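Local coordinates for protein response regulator receiver (Brucella melitensis biovar Abortus, PDB 4G97) that probably acts as a two-component response regulator, its sigma-like portion coupled to a phosphorylatable receiver domain that probably controls partner binding in signalling, at residues 102-107 and 247-252; 165-170 and 183-188; 235-238 and 244-247. All blocks are in the same frame, centred on the assembly; numbering follows the deposited sequence.

In the fold
Contacts 1 and 3 show one helix serving two interfaces: helix 243-265 packs on strand 236-238 of the receiver sheet in contact 3 and on helix 94-104 of the sigma-like part in contact 1. Their centres lie 6 Å apart, and both sit near the centre of the molecule. Contact 1 is fully buried and wholly aliphatic; contact 3 is partly buried and adds a weak bond to sulfur. Contact 2, with its centre 21 Å from that of contact 1, joins strand 165-170, at the other margin of the sheet, to the end of helix 173-183 and the turn leading into strand 187-191. There the aliphatic packing is bordered by a carboxylate and its arginine partner at the periphery.

Contact 1. Residues 102-107 and 247-252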
loop_
_atom_site.group_PDB
_atom_site.type_symbol
_atom_site.label_atom_id
_atom_site.label_comp_id
_atom_site.label_asym_id
_atom_site.label_seq_id
_atom_site.Cartn_x
_atom_site.Cartn_y
_atom_site.Cartn_z
ATOM N N VAL A 102 6.560 -2.647 9.311
ATOM C CA VAL A 102 7.666 -3.562 9.074
ATOM C C VAL A 102 7.688 -4.081 7.635
ATOM O O VAL A 102 8.689 -3.888 6.951
ATOM C CB VAL A 102 7.810 -4.691 10.150
ATOM C CG1 VAL A 102 8.165 -4.112 11.515
ATOM C CG2 VAL A 102 6.551 -5.537 10.256
ATOM N N ALA A 103 6.584 -4.715 7.163
ATOM C CA ALA A 103 6.510 -5.315 5.816
ATOM C C ALA A 103 6.494 -4.314 4.696
ATOM O O ALA A 103 7.121 -4.565 3.667
ATOM C CB ALA A 103 5.304 -6.224 5.700
ATOM N N VAL A 104 5.791 -3.182 4.859
ATOM C CA VAL A 104 5.770 -2.199 3.763
ATOM C C VAL A 104 6.775 -1.074 3.976
ATOM O O VAL A 104 7.461 -0.690 3.035
ATOM C CB VAL A 104 4.345 -1.645 3.504
ATOM C CG1 VAL A 104 4.323 -0.657 2.331
ATOM C CG2 VAL A 104 3.336 -2.775 3.293
ATOM N N GLU A 105 6.803 -0.499 5.177
ATOM C CA GLU A 105 7.611 0.685 5.466
ATOM C C GLU A 105 9.122 0.510 5.683
ATOM O O GLU A 105 9.855 1.498 5.670
ATOM C CB GLU A 105 6.928 1.601 6.509
ATOM C CG GLU A 105 5.562 2.128 6.054
ATOM C CD GLU A 105 5.538 2.820 4.697
ATOM O OE1 GLU A 105 6.372 3.724 4.470
ATOM O OE2 GLU A 105 4.712 2.430 3.843
ATOM N N GLY A 106 9.578 -0.720 5.823
ATOM C CA GLY A 106 11.003 -0.992 5.998
ATOM C C GLY A 106 11.613 -0.705 7.362
ATOM O O GLY A 106 12.842 -0.638 7.475
ATOM N N PHE A 107 10.790 -0.546 8.404
ATOM C CA PHE A 107 11.265 -0.341 9.775
ATOM C C PHE A 107 11.511 -1.699 10.439
ATOM O O PHE A 107 10.730 -2.629 10.233
ATOM C CB PHE A 107 10.233 0.426 10.636
ATOM C CG PHE A 107 9.987 1.869 10.244
ATOM C CD1 PHE A 107 10.945 2.849 10.495
ATOM C CD2 PHE A 107 8.786 2.251 9.643
ATOM C CE1 PHE A 107 10.718 4.187 10.117
ATOM C CE2 PHE A 107 8.570 3.582 9.247
ATOM C CZ PHE A 107 9.531 4.543 9.495
ATOM N N LYS A 247 2.386 -9.279 0.026
ATOM C CA LYS A 247 1.459 -9.970 0.919
ATOM C C LYS A 247 0.617 -8.955 1.731
ATOM O O LYS A 247 -0.618 -9.068 1.781
ATOM C CB LYS A 247 2.279 -10.878 1.845
ATOM C CG LYS A 247 1.481 -11.592 2.924
ATOM C CD LYS A 247 2.299 -12.700 3.576
ATOM C CE LYS A 247 3.009 -12.281 4.838
ATOM N NZ LYS A 247 3.874 -13.371 5.368
ATOM N N ALA A 248 1.298 -7.961 2.341
ATOM C CA ALA A 248 0.682 -6.923 3.160
ATOM C C ALA A 248 -0.264 -6.063 2.373
ATOM O O ALA A 248 -1.347 -5.768 2.865
ATOM C CB ALA A 248 1.753 -6.049 3.797
ATOM N N LEU A 249 0.144 -5.626 1.176
ATOM C CA LEU A 249 -0.692 -4.754 0.369
ATOM C C LEU A 249 -1.895 -5.466 -0.238
ATOM O O LEU A 249 -2.958 -4.867 -0.303
ATOM C CB LEU A 249 0.105 -3.951 -0.638
ATOM C CG LEU A 249 1.080 -2.944 0.000
ATOM C CD1 LEU A 249 2.044 -2.418 -1.030
ATOM C CD2 LEU A 249 0.334 -1.805 0.706
ATOM N N ILE A 250 -1.754 -6.761 -0.596
ATOM C CA ILE A 250 -2.901 -7.549 -1.062
ATOM C C ILE A 250 -3.901 -7.682 0.084
ATOM O O ILE A 250 -5.097 -7.468 -0.124
ATOM C CB ILE A 250 -2.526 -8.932 -1.668
ATOM C CG1 ILE A 250 -1.742 -8.737 -2.966
ATOM C CG2 ILE A 250 -3.811 -9.763 -1.943
ATOM C CD1 ILE A 250 -1.053 -10.002 -3.452
ATOM N N SER A 251 -3.404 -7.999 1.292
ATOM C CA SER A 251 -4.222 -8.127 2.490
ATOM C C SER A 251 -5.026 -6.838 2.751
ATOM O O SER A 251 -6.237 -6.914 2.977
ATOM C CB SER A 251 -3.355 -8.460 3.699
ATOM O OG SER A 251 -4.164 -8.527 4.862
ATOM N N GLN A 252 -4.363 -5.663 2.733
ATOM C CA GLN A 252 -5.060 -4.386 2.923
ATOM C C GLN A 252 -6.113 -4.162 1.849
ATOM O O GLN A 252 -7.230 -3.764 2.168
ATOM C CB GLN A 252 -4.083 -3.202 2.920
ATOM C CG GLN A 252 -3.191 -3.126 4.138
ATOM C CD GLN A 252 -3.948 -2.981 5.423
ATOM O OE1 GLN A 252 -4.030 -3.916 6.189
ATOM N NE2 GLN A 252 -4.476 -1.803 5.712
#
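Val104 and Ala248 meet methyl to methyl, CG2 of the valine lying 3.7 Å from CB of the alanine. Together with Ala103 they illustrate how two helices approach closely where their facing side chains are small: Ala103 CB rests 4.0 Å from Ala248 CB, and the two CA atoms are 6.6 Å apart. The bump in this interface is Val104 CG2. It fits into the shallow hollow between Ala248 CB and the branch point of Leu249, whose CG is 4.0 Å away. With CG1 anti to the backbone N (chi1 -178°), it is the other methyl, CG2, that faces the receiver helix. Leu249 closes one wall of the hollow; its CB does not aim straight across, but the branched end swings nearer and crosses Val104 at about a right angle. No hydrogen bond links the segments, so shape and burial do the work. Phe99 of helix 94-104 also touches Ala248, while Arg96, from the same helix, bonds to Ser251 OG and Gln252 OE1. Helix 11-22 packs alongside, its Arg16 against Val104 and its Ala20 against Leu249, which sets the contact where the sigma-like part docks on helix 243-265 of the receiver.

Contact 2. Residues 165-170 and 183-188; sequences EVVGIA and EKPRMV
Glu183 lies against Val167, and its side chain shows how an acidic residue can pack with its aliphatic part and pair with its tip. Its CB is the closest part, 3.6 Å from Val167 CG2. One bond further on, CG passes 3.9 Å from Val167 CB and stands at a similar distance from the backbone O of that valine. Next, CD lies 4.2 Å from the backbone O of Val167. The chain bends at chi2 (-69°), which keeps one carboxylate oxygen beside the valine: OE1 ends 4.1 Å from Val167 CB and forms a salt bridge with Arg141, on strand 141-145, while OE2 points away from the valine. Overall the two side chains run past each other in opposite directions. With chi1 at -55°, Val167 CG1 is anti to the carbonyl carbon, which leaves CG2 between the backbone N and the carbonyl carbon; from there it reaches Pro185 CB at 3.9 Å, the valine and the proline crossing at about a right angle. Pro185 follows the turn that ends helix 173-183, where Lys184 takes a positive phi, and leads the chain into strand 187-191. The contact therefore closes a strand-helix-strand unit of the CheY-like receiver, at the end of strand 187-191 remote from Asp191, the predicted phosphorylation site. Arg141 also makes a long, weak ion pair with Glu165. Since Glu165 OE2 and Glu183 OE1 are 5.8 Å apart, this guanidinium probably eases their mutual repulsion, and a mainly aliphatic contact gains a compensated charged border.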
loop_
_atom_site.group_PDB
_atom_site.type_symbol
_atom_site.label_atom_id
_atom_site.label_comp_id
_atom_site.label_asym_id
_atom_site.label_seq_id
_atom_site.Cartn_x
_atom_site.Cartn_y
_atom_site.Cartn_z
ATOM N N GLU A 165 -5.510 -17.028 -7.144
ATOM C CA GLU A 165 -5.391 -17.610 -8.465
ATOM C C GLU A 165 -4.975 -16.551 -9.482
ATOM O O GLU A 165 -5.632 -15.523 -9.602
ATOM C CB GLU A 165 -6.726 -18.266 -8.879
ATOM C CG GLU A 165 -6.669 -18.954 -10.235
ATOM C CD GLU A 165 -8.016 -19.273 -10.858
ATOM O OE1 GLU A 165 -9.039 -19.211 -10.141
ATOM O OE2 GLU A 165 -8.048 -19.572 -12.073
ATOM N N VAL A 166 -3.902 -16.821 -10.231
ATOM C CA VAL A 166 -3.467 -15.925 -11.288
ATOM C C VAL A 166 -4.186 -16.350 -12.565
ATOM O O VAL A 166 -3.914 -17.436 -13.095
ATOM C CB VAL A 166 -1.930 -15.874 -11.462
ATOM C CG1 VAL A 166 -1.551 -14.989 -12.651
ATOM C CG2 VAL A 166 -1.264 -15.376 -10.191
ATOM N N VAL A 167 -5.077 -15.483 -13.069
ATOM C CA VAL A 167 -5.864 -15.769 -14.268
ATOM C C VAL A 167 -5.041 -15.650 -15.539
ATOM O O VAL A 167 -5.439 -16.165 -16.576
ATOM C CB VAL A 167 -7.212 -14.990 -14.341
ATOM C CG1 VAL A 167 -8.047 -15.242 -13.094
ATOM C CG2 VAL A 167 -6.997 -13.491 -14.565
ATOM N N GLY A 168 -3.921 -14.948 -15.436
ATOM C CA GLY A 168 -2.994 -14.703 -16.527
ATOM C C GLY A 168 -2.077 -13.524 -16.257
ATOM O O GLY A 168 -2.248 -12.788 -15.277
ATOM N N ILE A 169 -1.089 -13.363 -17.147
ATOM C CA ILE A 169 -0.069 -12.327 -17.115
ATOM C C ILE A 169 -0.151 -11.569 -18.418
ATOM O O ILE A 169 0.063 -12.152 -19.482
ATOM C CB ILE A 169 1.353 -12.918 -16.847
ATOM C CG1 ILE A 169 1.425 -13.584 -15.441
ATOM C CG2 ILE A 169 2.424 -11.831 -16.983
ATOM C CD1 ILE A 169 2.615 -14.442 -15.176
ATOM N N ALA A 170 -0.481 -10.278 -18.342
ATOM C CA ALA A 170 -0.538 -9.406 -19.517
ATOM C C ALA A 170 0.778 -8.600 -19.589
ATOM O O ALA A 170 1.243 -8.104 -18.567
ATOM C CB ALA A 170 -1.717 -8.473 -19.407
ATOM N N GLU A 183 -11.244 -13.060 -18.638
ATOM C CA GLU A 183 -11.184 -13.676 -17.309
ATOM C C GLU A 183 -11.924 -12.980 -16.184
ATOM O O GLU A 183 -12.130 -13.595 -15.140
ATOM C CB GLU A 183 -9.731 -13.954 -16.899
ATOM C CG GLU A 183 -8.991 -14.911 -17.812
ATOM C CD GLU A 183 -9.441 -16.356 -17.804
ATOM O OE1 GLU A 183 -10.030 -16.798 -16.792
ATOM O OE2 GLU A 183 -9.178 -17.055 -18.809
ATOM N N LYS A 184 -12.296 -11.711 -16.368
ATOM C CA LYS A 184 -12.961 -10.912 -15.334
ATOM C C LYS A 184 -12.325 -11.082 -13.932
ATOM O O LYS A 184 -12.972 -11.592 -13.016
ATOM C CB LYS A 184 -14.485 -11.106 -15.365
ATOM C CG LYS A 184 -15.124 -10.478 -16.607
ATOM C CD LYS A 184 -16.606 -10.857 -16.778
ATOM C CE LYS A 184 -17.159 -10.469 -18.133
ATOM N NZ LYS A 184 -16.549 -11.272 -19.235
ATOM N N PRO A 185 -11.010 -10.763 -13.762
ATOM C CA PRO A 185 -10.386 -10.937 -12.437
ATOM C C PRO A 185 -10.988 -9.966 -11.413
ATOM O O PRO A 185 -11.548 -8.932 -11.768
ATOM C CB PRO A 185 -8.911 -10.641 -12.706
ATOM C CG PRO A 185 -8.935 -9.712 -13.852
ATOM C CD PRO A 185 -10.049 -10.189 -14.723
ATOM N N ARG A 186 -10.864 -10.316 -10.147
ATOM C CA ARG A 186 -11.409 -9.548 -9.041
ATOM C C ARG A 186 -10.449 -8.434 -8.569
ATOM O O ARG A 186 -10.879 -7.460 -7.952
ATOM C CB ARG A 186 -11.713 -10.546 -7.908
ATOM C CG ARG A 186 -12.519 -10.031 -6.725
ATOM C CD ARG A 186 -13.887 -9.550 -7.139
ATOM N NE ARG A 186 -14.612 -8.953 -6.015
ATOM C CZ ARG A 186 -14.501 -7.690 -5.619
ATOM N NH1 ARG A 186 -13.650 -6.870 -6.223
ATOM N NH2 ARG A 186 -15.223 -7.243 -4.602
ATOM N N MET A 187 -9.156 -8.583 -8.900
ATOM C CA MET A 187 -8.067 -7.695 -8.509
ATOM C C MET A 187 -7.030 -7.651 -9.620
ATOM O O MET A 187 -6.877 -8.620 -10.380
ATOM C CB MET A 187 -7.427 -8.248 -7.206
ATOM C CG MET A 187 -6.329 -7.368 -6.605
ATOM S SD MET A 187 -5.696 -7.969 -5.015
ATOM C CE MET A 187 -6.892 -7.394 -3.961
ATOM N N VAL A 188 -6.277 -6.534 -9.685
ATOM C CA VAL A 188 -5.198 -6.338 -10.651
ATOM C C VAL A 188 -3.915 -5.917 -9.907
ATOM O O VAL A 188 -3.975 -5.071 -9.014
ATOM C CB VAL A 188 -5.601 -5.310 -11.766
ATOM C CG1 VAL A 188 -4.457 -5.043 -12.734
ATOM C CG2 VAL A 188 -6.833 -5.784 -12.538
#

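Contact 3. Residues 235-238 and 244-247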
loop_
_atom_site.group_PDB
_atom_site.type_symbol
_atom_site.label_atom_id
_atom_site.label_comp_id
_atom_site.label_asym_id
_atom_site.label_seq_id
_atom_site.Cartn_x
_atom_site.Cartn_y
_atom_site.Cartn_z
ATOM N N PHE A 235 -2.361 1.844 -3.479
ATOM C CA PHE A 235 -1.475 0.752 -3.063
ATOM C C PHE A 235 -0.306 0.668 -4.004
ATOM O O PHE A 235 -0.492 0.599 -5.210
ATOM C CB PHE A 235 -2.250 -0.574 -2.984
ATOM C CG PHE A 235 -3.450 -0.541 -2.073
ATOM C CD1 PHE A 235 -3.294 -0.447 -0.688
ATOM C CD2 PHE A 235 -4.736 -0.688 -2.586
ATOM C CE1 PHE A 235 -4.402 -0.410 0.155
ATOM C CE2 PHE A 235 -5.851 -0.671 -1.736
ATOM C CZ PHE A 235 -5.679 -0.540 -0.371
ATOM N N LEU A 236 0.898 0.781 -3.453
ATOM C CA LEU A 236 2.115 0.872 -4.255
ATOM C C LEU A 236 3.203 -0.061 -3.740
ATOM O O LEU A 236 3.652 0.075 -2.607
ATOM C CB LEU A 236 2.601 2.340 -4.192
ATOM C CG LEU A 236 3.441 2.897 -5.331
ATOM C CD1 LEU A 236 2.722 2.774 -6.698
ATOM C CD2 LEU A 236 3.741 4.355 -5.070
ATOM N N VAL A 237 3.584 -1.026 -4.573
ATOM C CA VAL A 237 4.633 -1.997 -4.286
ATOM C C VAL A 237 5.901 -1.461 -4.974
ATOM O O VAL A 237 5.839 -1.002 -6.112
ATOM C CB VAL A 237 4.253 -3.426 -4.799
ATOM C CG1 VAL A 237 5.469 -4.353 -4.858
ATOM C CG2 VAL A 237 3.168 -4.062 -3.941
ATOM N N THR A 238 7.040 -1.525 -4.286
ATOM C CA THR A 238 8.313 -1.123 -4.890
ATOM C C THR A 238 8.925 -2.358 -5.586
ATOM O O THR A 238 8.866 -3.458 -5.038
ATOM C CB THR A 238 9.247 -0.539 -3.828
ATOM O OG1 THR A 238 8.677 0.677 -3.336
ATOM C CG2 THR A 238 10.662 -0.251 -4.365
ATOM N N ASP A 244 6.869 -9.993 1.423
ATOM C CA ASP A 244 6.014 -9.569 2.538
ATOM C C ASP A 244 5.323 -8.216 2.273
ATOM O O ASP A 244 4.230 -7.983 2.804
ATOM C CB ASP A 244 6.809 -9.497 3.855
ATOM C CG ASP A 244 6.992 -10.841 4.537
ATOM O OD1 ASP A 244 6.645 -11.877 3.919
ATOM O OD2 ASP A 244 7.449 -10.858 5.697
ATOM N N MET A 245 5.952 -7.335 1.464
ATOM C CA MET A 245 5.375 -6.046 1.075
ATOM C C MET A 245 4.130 -6.310 0.209
ATOM O O MET A 245 3.091 -5.699 0.434
ATOM C CB MET A 245 6.405 -5.159 0.341
ATOM C CG MET A 245 5.816 -3.846 -0.144
ATOM S SD MET A 245 6.940 -2.887 -1.180
ATOM C CE MET A 245 8.013 -2.218 0.063
ATOM N N VAL A 246 4.245 -7.249 -0.739
ATOM C CA VAL A 246 3.174 -7.694 -1.648
ATOM C C VAL A 246 2.037 -8.336 -0.840
ATOM O O VAL A 246 0.876 -7.951 -0.985
ATOM C CB VAL A 246 3.727 -8.652 -2.731
ATOM C CG1 VAL A 246 2.597 -9.277 -3.539
ATOM C CG2 VAL A 246 4.700 -7.918 -3.655
ATOM N N LYS A 247 2.386 -9.279 0.026
ATOM C CA LYS A 247 1.459 -9.970 0.919
ATOM C C LYS A 247 0.617 -8.955 1.731
ATOM O O LYS A 247 -0.618 -9.068 1.781
ATOM C CB LYS A 247 2.279 -10.878 1.845
ATOM C CG LYS A 247 1.481 -11.592 2.924
ATOM C CD LYS A 247 2.299 -12.700 3.576
ATOM C CE LYS A 247 3.009 -12.281 4.838
ATOM N NZ LYS A 247 3.874 -13.371 5.368
#
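Met245 reaches Thr238 through an extended chain that bends only at its end: CG is anti to the backbone N (chi1 177°) and the next torsion is likewise extended. These two torsions carry the sulfur to the strand backbone, and chi3 of -77° turns the methyl off to one side. This is the last beta-alpha unit of a CheY-like receiver, in which strand 236-238, at the margin of the parallel sheet, leads through a short connection into helix 243-265. Across that unit Thr238 N donates a weak hydrogen bond to Met245 SD, 3.4 Å long but nearly straight at 173°. The same sulfur passes 4.0 Å from Val237 CA, so it lies against the backbone where one residue joins the next. Beside it the contact is purely aliphatic. Val237 and Val246 meet through methyls at an oblique angle, CG2 of Val246 lying 3.8 Å from Val237 CG1 and somewhat farther from CG2 of the same valine; one methyl of the helix thus faces the forked end of the strand residue. Leu249, one turn further along the helix, extends this packing over Val237, and Met158 of helix 149-161 adjoins Val246. On the helix itself, Lys247 NZ and Asp244 OD1 form a weak salt bridge of 3.5 Å. The methionine also links this unit to the sigma-like part: its terminal methyl, CE, sits 3.4 Å from the backbone O of Val104.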